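Local coordinates for protein cellulase (Uncultured bacterium, PDB 3WX5) that probably hydrolyses internal beta-1,4-glucosidic bonds of cellulose, as a family 12 endoglucanase with a beta-sandwich fold, at residues A[28-31]-A[36-39]; A[78-81]-A[86-89]; A[123-128]-A[176-181]. One frame throughout, in Å; residues are numbered along the deposited sequence.

Interaction 1 (A[28-31]-A[36-39]); sequences SRDV and YRVI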
loop_
_atom_site.group_PDB
_atom_site.type_symbol
_atom_site.label_atom_id
_atom_site.label_comp_id
_atom_site.label_asym_id
_atom_site.label_seq_id
_atom_site.Cartn_x
_atom_site.Cartn_y
_atom_site.Cartn_z
ATOM N N SER A 28 12.282 8.036 6.327
ATOM C CA SER A 28 12.125 7.637 4.918
ATOM C C SER A 28 13.470 7.586 4.188
ATOM O O SER A 28 14.462 8.205 4.629
ATOM C CB SER A 28 11.207 8.624 4.202
ATOM O OG SER A 28 11.820 9.915 4.163
ATOM N N ARG A 29 13.490 6.903 3.045
ATOM C CA ARG A 29 14.634 6.965 2.127
ATOM C C ARG A 29 14.147 6.980 0.683
ATOM O O ARG A 29 13.236 6.234 0.317
ATOM C CB ARG A 29 15.569 5.754 2.304
ATOM C CG ARG A 29 16.417 5.767 3.606
ATOM C CD ARG A 29 17.545 6.838 3.591
ATOM N NE ARG A 29 18.426 6.735 4.762
ATOM C CZ ARG A 29 18.126 7.199 5.974
ATOM N NH1 ARG A 29 16.935 7.728 6.209
ATOM N NH2 ARG A 29 19.002 7.095 6.971
ATOM N N ASP A 30 14.765 7.819 -0.134
ATOM C CA ASP A 30 14.658 7.673 -1.573
ATOM C C ASP A 30 15.440 6.451 -2.005
ATOM O O ASP A 30 16.548 6.209 -1.502
ATOM C CB ASP A 30 15.170 8.934 -2.293
ATOM C CG ASP A 30 14.361 10.169 -1.948
ATOM O OD1 ASP A 30 13.113 10.091 -1.955
ATOM O OD2 ASP A 30 14.963 11.234 -1.701
ATOM N N VAL A 31 14.853 5.668 -2.915
ATOM C CA VAL A 31 15.492 4.464 -3.428
ATOM C C VAL A 31 15.385 4.362 -4.949
ATOM O O VAL A 31 14.548 5.037 -5.586
ATOM C CB VAL A 31 14.901 3.142 -2.785
ATOM C CG1 VAL A 31 15.030 3.161 -1.260
ATOM C CG2 VAL A 31 13.455 2.966 -3.220
ATOM N N TYR A 36 11.307 5.329 -6.410
ATOM C CA TYR A 36 10.406 4.949 -5.318
ATOM C C TYR A 36 10.896 5.565 -4.013
ATOM O O TYR A 36 12.002 6.096 -3.947
ATOM C CB TYR A 36 10.289 3.411 -5.170
ATOM C CG TYR A 36 9.918 2.695 -6.441
ATOM C CD1 TYR A 36 8.694 2.927 -7.072
ATOM C CD2 TYR A 36 10.809 1.814 -7.046
ATOM C CE1 TYR A 36 8.406 2.336 -8.303
ATOM C CE2 TYR A 36 10.502 1.186 -8.249
ATOM C CZ TYR A 36 9.324 1.477 -8.872
ATOM O OH TYR A 36 9.037 0.888 -10.078
ATOM N N ARG A 37 10.055 5.515 -2.991
ATOM C CA ARG A 37 10.410 5.985 -1.660
ATOM C C ARG A 37 9.968 4.932 -0.673
ATOM O O ARG A 37 8.863 4.413 -0.806
ATOM C CB ARG A 37 9.624 7.246 -1.374
ATOM C CG ARG A 37 10.147 8.056 -0.215
ATOM C CD ARG A 37 10.074 9.533 -0.587
ATOM N NE ARG A 37 9.816 10.320 0.598
ATOM C CZ ARG A 37 10.764 10.807 1.378
ATOM N NH1 ARG A 37 12.042 10.619 1.061
ATOM N NH2 ARG A 37 10.433 11.490 2.465
ATOM N N VAL A 38 10.756 4.720 0.375
ATOM C CA VAL A 38 10.394 3.779 1.428
ATOM C C VAL A 38 10.175 4.544 2.743
ATOM O O VAL A 38 10.916 5.488 3.064
ATOM C CB VAL A 38 11.474 2.695 1.612
ATOM C CG1 VAL A 38 11.132 1.770 2.805
ATOM C CG2 VAL A 38 11.612 1.877 0.307
ATOM N N ILE A 39 9.101 4.201 3.451
ATOM C CA ILE A 39 8.732 4.961 4.647
ATOM C C ILE A 39 8.550 3.994 5.794
ATOM O O ILE A 39 7.935 2.933 5.615
ATOM C CB ILE A 39 7.432 5.792 4.422
ATOM C CG1 ILE A 39 6.326 4.949 3.759
ATOM C CG2 ILE A 39 7.724 7.054 3.591
ATOM C CD1 ILE A 39 4.969 5.684 3.663
#
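With CG turned away from the backbone N (chi1 -164°) and the chain bent at chi2 and chi3, Arg37 swings its guanidinium back over the neighbouring strand, to Ser28 and Asp30. Ser28 has its OG between backbone N and carbonyl carbon, which sets the hydroxyl over one face of that guanidinium. Its OG lies 2.7 Å from Arg37 NH2, yet the angle is too poor for a hydrogen bond, so this is close face packing. Across the hairpin the polar link is to Asp30: Arg37 NH1 bonds Asp30 OD1 at 3.2 Å, a one-point salt bridge in which the donor stands well above the carboxylate plane, and the two flat groups are turned 44° apart. Beneath these side chains runs an antiparallel beta hairpin, at the edge of one sheet of the family 12 beta-sandwich. Arg29 and Val38 form a hydrogen-bonded pair, with Arg29 N to Val38 O and Val38 N to Arg29 O both 2.9 Å. Val31 N reaches Tyr36 O at 3.1 Å, while the return bond from Tyr36 N to Val31 O is weak. On the other face Val31 CG1 meets Val38 CG2 at 4.0 Å, and Val31 CG2 sits 3.7 Å from Tyr36 CB. These valines pack on Ile53 of strand 49-54 in the opposing sheet, and the Tyr36 ring runs on to Val239, whose N bonds its OH.

Interaction 2 (A[78-81]-A[86-89]); sequences AIYL and GACT
Tyr80 stretches from its sheet strand to Ala87 in a small disulfide-braced beta hairpin, where strands 83-84 and 87-88 are tied by Cys83 and Cys88, and to Thr89 just after it. The strand of Tyr80 belongs to the family 12 beta-sandwich, and the chain turns a corner right after it, at Leu81. A chi1 of 71° puts the Tyr80 ring between its own backbone N and carbonyl carbon, and from there the phenol reaches the returning strand 87-88. Tyr80 OH donates to Ala87 O over 2.7 Å; the carbonyl oxygen lies near the ring plane, but the hydroxyl stands 40° above the plane of that carbonyl. Ala87 CB also touches the hydroxyl, His84 meets the ring, and Arg37 NE makes a weak bond to the same OH. A phenylalanine here would probably leave the buried ring in place but rob Ala87 O of its donor and Arg37 NE of its weak acceptor. The CB of Thr89 is directed at 78-81, with OG1 between the backbone N and the carbonyl carbon (chi1 58°), and the side chains of Thr89 and Tyr80 pass with their ends pointing opposite ways. Thr89 OG1 bonds Gly82 N, just past the corner, and its methyl CG2 is left to pack 3.8 Å from Tyr80 CE1 and 3.5 Å from Tyr80 O.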
loop_
_atom_site.group_PDB
_atom_site.type_symbol
_atom_site.label_atom_id
_atom_site.label_comp_id
_atom_site.label_asym_id
_atom_site.label_seq_id
_atom_site.Cartn_x
_atom_site.Cartn_y
_atom_site.Cartn_z
ATOM N N ALA A 78 6.273 0.820 4.169
ATOM C CA ALA A 78 5.793 0.693 2.788
ATOM C C ALA A 78 6.773 1.286 1.779
ATOM O O ALA A 78 7.592 2.115 2.130
ATOM C CB ALA A 78 4.427 1.394 2.642
ATOM N N ILE A 79 6.635 0.877 0.518
ATOM C CA ILE A 79 7.371 1.477 -0.577
ATOM C C ILE A 79 6.326 2.029 -1.554
ATOM O O ILE A 79 5.211 1.501 -1.643
ATOM C CB ILE A 79 8.299 0.454 -1.288
ATOM C CG1 ILE A 79 9.045 1.115 -2.452
ATOM C CG2 ILE A 79 7.555 -0.861 -1.688
ATOM C CD1 ILE A 79 10.302 0.316 -2.917
ATOM N N TYR A 80 6.645 3.141 -2.204
ATOM C CA TYR A 80 5.652 3.759 -3.081
ATOM C C TYR A 80 6.228 4.464 -4.293
ATOM O O TYR A 80 7.375 4.952 -4.282
ATOM C CB TYR A 80 4.702 4.690 -2.295
ATOM C CG TYR A 80 5.298 5.985 -1.796
ATOM C CD1 TYR A 80 5.223 7.145 -2.565
ATOM C CD2 TYR A 80 5.764 6.100 -0.487
ATOM C CE1 TYR A 80 5.738 8.361 -2.091
ATOM C CE2 TYR A 80 6.246 7.317 0.010
ATOM C CZ TYR A 80 6.236 8.441 -0.803
ATOM O OH TYR A 80 6.691 9.653 -0.317
ATOM N N LEU A 81 5.365 4.569 -5.303
ATOM C CA LEU A 81 5.508 5.496 -6.408
ATOM C C LEU A 81 4.441 6.576 -6.277
ATOM O O LEU A 81 3.300 6.283 -5.913
ATOM C CB LEU A 81 5.275 4.740 -7.715
ATOM C CG LEU A 81 5.408 5.659 -8.934
ATOM C CD1 LEU A 81 6.691 5.405 -9.674
ATOM C CD2 LEU A 81 4.203 5.455 -9.829
ATOM N N GLY A 86 1.944 14.562 0.043
ATOM C CA GLY A 86 2.717 15.661 -0.549
ATOM C C GLY A 86 4.193 15.387 -0.755
ATOM O O GLY A 86 4.896 16.208 -1.355
ATOM N N ALA A 87 4.681 14.252 -0.261
ATOM C CA ALA A 87 6.065 13.851 -0.531
ATOM C C ALA A 87 6.134 12.962 -1.778
ATOM O O ALA A 87 5.786 11.780 -1.723
ATOM C CB ALA A 87 6.669 13.133 0.686
ATOM N N CYS A 88 6.598 13.532 -2.892
ATOM C CA CYS A 88 6.570 12.866 -4.201
ATOM C C CYS A 88 7.900 12.186 -4.562
ATOM O O CYS A 88 8.998 12.677 -4.226
ATOM C CB CYS A 88 6.145 13.853 -5.314
ATOM S SG CYS A 88 4.491 14.665 -5.108
ATOM N N THR A 89 7.801 11.057 -5.252
ATOM C CA THR A 89 8.956 10.427 -5.874
ATOM C C THR A 89 9.357 11.181 -7.153
ATOM O O THR A 89 8.682 12.150 -7.531
ATOM C CB THR A 89 8.670 8.954 -6.173
ATOM O OG1 THR A 89 7.521 8.866 -7.025
ATOM C CG2 THR A 89 8.368 8.214 -4.875
#

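Interaction 3 (A[123-128]-A[176-181]); sequences DLWFSP and WDWNYI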
loop_
_atom_site.group_PDB
_atom_site.type_symbol
_atom_site.label_atom_id
_atom_site.label_comp_id
_atom_site.label_asym_id
_atom_site.label_seq_id
_atom_site.Cartn_x
_atom_site.Cartn_y
_atom_site.Cartn_z
ATOM N N ASP A 123 -1.740 -0.193 -1.069
ATOM C CA ASP A 123 -2.541 0.908 -0.526
ATOM C C ASP A 123 -2.435 2.010 -1.576
ATOM O O ASP A 123 -1.326 2.463 -1.867
ATOM C CB ASP A 123 -1.901 1.360 0.820
ATOM C CG ASP A 123 -2.882 2.093 1.715
ATOM O OD1 ASP A 123 -4.073 1.960 1.441
ATOM O OD2 ASP A 123 -2.481 2.742 2.719
ATOM N N LEU A 124 -3.540 2.315 -2.269
ATOM C CA LEU A 124 -3.516 3.382 -3.278
ATOM C C LEU A 124 -4.401 4.525 -2.799
ATOM O O LEU A 124 -5.514 4.292 -2.312
ATOM C CB LEU A 124 -4.070 2.859 -4.619
ATOM C CG LEU A 124 -3.152 1.984 -5.488
ATOM C CD1 LEU A 124 -2.834 0.674 -4.808
ATOM C CD2 LEU A 124 -3.834 1.710 -6.841
ATOM N N TRP A 125 -3.985 5.763 -3.090
ATOM C CA TRP A 125 -4.631 6.922 -2.489
ATOM C C TRP A 125 -5.145 7.811 -3.623
ATOM O O TRP A 125 -4.422 8.075 -4.588
ATOM C CB TRP A 125 -3.642 7.717 -1.600
ATOM C CG TRP A 125 -3.397 7.095 -0.256
ATOM C CD1 TRP A 125 -2.266 6.442 0.162
ATOM C CD2 TRP A 125 -4.320 7.040 0.840
ATOM N NE1 TRP A 125 -2.426 6.020 1.462
ATOM C CE2 TRP A 125 -3.696 6.317 1.878
ATOM C CE3 TRP A 125 -5.605 7.551 1.049
ATOM C CZ2 TRP A 125 -4.289 6.154 3.143
ATOM C CZ3 TRP A 125 -6.218 7.339 2.290
ATOM C CH2 TRP A 125 -5.585 6.574 3.290
ATOM N N PHE A 126 -6.380 8.270 -3.469
ATOM C CA PHE A 126 -7.067 9.100 -4.468
ATOM C C PHE A 126 -7.688 10.335 -3.816
ATOM O O PHE A 126 -8.163 10.286 -2.681
ATOM C CB PHE A 126 -8.208 8.306 -5.110
ATOM C CG PHE A 126 -7.782 6.976 -5.672
ATOM C CD1 PHE A 126 -7.607 5.875 -4.836
ATOM C CD2 PHE A 126 -7.657 6.797 -7.043
ATOM C CE1 PHE A 126 -7.171 4.647 -5.362
ATOM C CE2 PHE A 126 -7.333 5.551 -7.574
ATOM C CZ PHE A 126 -7.131 4.464 -6.723
ATOM N N SER A 127 -7.812 11.419 -4.588
ATOM C CA SER A 127 -8.685 12.484 -4.126
ATOM C C SER A 127 -8.980 13.480 -5.232
ATOM O O SER A 127 -8.329 13.446 -6.281
ATOM C CB SER A 127 -8.046 13.220 -2.955
ATOM O OG SER A 127 -7.279 14.303 -3.441
ATOM N N PRO A 128 -9.990 14.333 -5.021
ATOM C CA PRO A 128 -10.349 15.205 -6.120
ATOM C C PRO A 128 -9.319 16.297 -6.313
ATOM O O PRO A 128 -9.364 17.009 -7.318
ATOM C CB PRO A 128 -11.703 15.795 -5.693
ATOM C CG PRO A 128 -11.728 15.678 -4.224
ATOM C CD PRO A 128 -10.981 14.381 -3.931
ATOM N N TRP A 176 -15.820 6.580 5.315
ATOM C CA TRP A 176 -15.146 7.358 6.338
ATOM C C TRP A 176 -14.957 8.784 5.805
ATOM O O TRP A 176 -15.740 9.237 4.987
ATOM C CB TRP A 176 -13.788 6.715 6.674
ATOM C CG TRP A 176 -13.863 5.343 7.357
ATOM C CD1 TRP A 176 -14.898 4.829 8.088
ATOM C CD2 TRP A 176 -12.827 4.355 7.382
ATOM N NE1 TRP A 176 -14.582 3.554 8.528
ATOM C CE2 TRP A 176 -13.325 3.236 8.087
ATOM C CE3 TRP A 176 -11.579 4.259 6.768
ATOM C CZ2 TRP A 176 -12.548 2.107 8.334
ATOM C CZ3 TRP A 176 -10.820 3.119 6.968
ATOM C CH2 TRP A 176 -11.316 2.050 7.736
ATOM N N ASP A 177 -13.979 9.522 6.314
ATOM C CA ASP A 177 -13.682 10.839 5.702
ATOM C C ASP A 177 -13.275 10.687 4.237
ATOM O O ASP A 177 -13.345 11.653 3.444
ATOM C CB ASP A 177 -12.567 11.596 6.457
ATOM C CG ASP A 177 -13.095 12.357 7.676
ATOM O OD1 ASP A 177 -14.326 12.437 7.837
ATOM O OD2 ASP A 177 -12.277 12.855 8.485
ATOM N N TRP A 178 -12.717 9.524 3.933
ATOM C CA TRP A 178 -12.490 9.083 2.558
ATOM C C TRP A 178 -13.212 7.758 2.366
ATOM O O TRP A 178 -13.634 7.148 3.332
ATOM C CB TRP A 178 -10.977 8.911 2.317
ATOM C CG TRP A 178 -10.316 7.833 3.195
ATOM C CD1 TRP A 178 -9.920 6.596 2.800
ATOM C CD2 TRP A 178 -9.912 7.960 4.574
ATOM N NE1 TRP A 178 -9.332 5.907 3.863
ATOM C CE2 TRP A 178 -9.350 6.720 4.966
ATOM C CE3 TRP A 178 -9.970 9.006 5.514
ATOM C CZ2 TRP A 178 -8.838 6.501 6.248
ATOM C CZ3 TRP A 178 -9.514 8.771 6.802
ATOM C CH2 TRP A 178 -8.933 7.536 7.154
ATOM N N ASN A 179 -13.409 7.334 1.118
ATOM C CA ASN A 179 -13.996 6.023 0.888
ATOM C C ASN A 179 -12.881 4.997 0.971
ATOM O O ASN A 179 -11.861 5.120 0.294
ATOM C CB ASN A 179 -14.626 5.935 -0.514
ATOM C CG ASN A 179 -15.948 6.691 -0.643
ATOM O OD1 ASN A 179 -16.443 6.898 -1.770
ATOM N ND2 ASN A 179 -16.571 7.032 0.489
ATOM N N TYR A 180 -13.104 3.945 1.760
ATOM C CA TYR A 180 -12.116 2.881 1.931
ATOM C C TYR A 180 -12.620 1.646 1.218
ATOM O O TYR A 180 -13.732 1.180 1.490
ATOM C CB TYR A 180 -11.970 2.570 3.412
ATOM C CG TYR A 180 -11.194 1.308 3.757
ATOM C CD1 TYR A 180 -9.839 1.372 4.064
ATOM C CD2 TYR A 180 -11.862 0.105 3.980
ATOM C CE1 TYR A 180 -9.113 0.228 4.462
ATOM C CE2 TYR A 180 -11.146 -1.075 4.389
ATOM C CZ TYR A 180 -9.784 -0.985 4.650
ATOM O OH TYR A 180 -9.102 -2.078 5.154
ATOM N N ILE A 181 -11.847 1.152 0.260
ATOM C CA ILE A 181 -12.202 -0.086 -0.426
ATOM C C ILE A 181 -11.058 -1.076 -0.282
ATOM O O ILE A 181 -9.911 -0.744 -0.559
ATOM C CB ILE A 181 -12.453 0.108 -1.952
ATOM C CG1 ILE A 181 -13.264 1.392 -2.237
ATOM C CG2 ILE A 181 -13.226 -1.105 -2.479
ATOM C CD1 ILE A 181 -12.398 2.600 -2.649
#
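Trp125 and Trp178 carry this contact by themselves, an indole on each side meeting above the sheet. Along 123-128, Asp123 comes first: its OD1 lies 4.1 Å above one face of the Trp125 ring, toward the rim, and close to Glu141 OE2. Leu124 turns to the other face of the sheet and packs on Leu216. Trp125 follows on the same face as Asp123; with CG anti to the carbonyl carbon (chi1 -78°), its six-membered ring leans out toward 176-181. Trp125 CZ3 and CH2 each lie about 3.8 Å from Trp178 NE1, so the outer rim of one indole rests over a face of the other. The two planes stand 56° apart, an oblique meeting, with the Trp125 six-ring and Trp178 five-ring centroids separated by 5.1 Å. Trp178 NE1 bonds Glu141 OE1, which helps set the turn of its ring, while Trp176 CE3 covers the opposite face at 3.4 Å above the plane. Trp125 is itself stacked on Tyr136 and met edge-to-face by Trp85. Next, Phe126 returns to the face of Leu124 and packs on Leu142 and Leu216, and Ser127 OG bonds Ser129 N as the strand ends. The contact bridges strand 140-149, which runs between the two segments' strands, and such a row of tryptophans beside acidic side chains is consistent with the sugar-binding cleft on the concave sheet of family 12 glycoside hydrolases.

In the fold
The three contacts come one after another along the chain and all reach the same large sheet of the sandwich. Interactions 1 and 2 are neighbours, their centres 7 Å apart: strand 36-39 pairs antiparallel with strand 78-80, with Ile39 N 2.9 Å from Ala78 O and Arg37 O 2.9 Å from Tyr80 N. Strand 215-225 lies next to 78-80 and then borders 117-127, leading to interaction 3. The centres of interactions 2 and 3 are about 16 Å apart. Those of interactions 1 and 3 are about 22 Å apart, and interaction 3 touches neither. The sheet thus runs from an edge hairpin, past strand 78-80 with the small disulfide-tied hairpin beside it, to the tryptophans of the probable cleft.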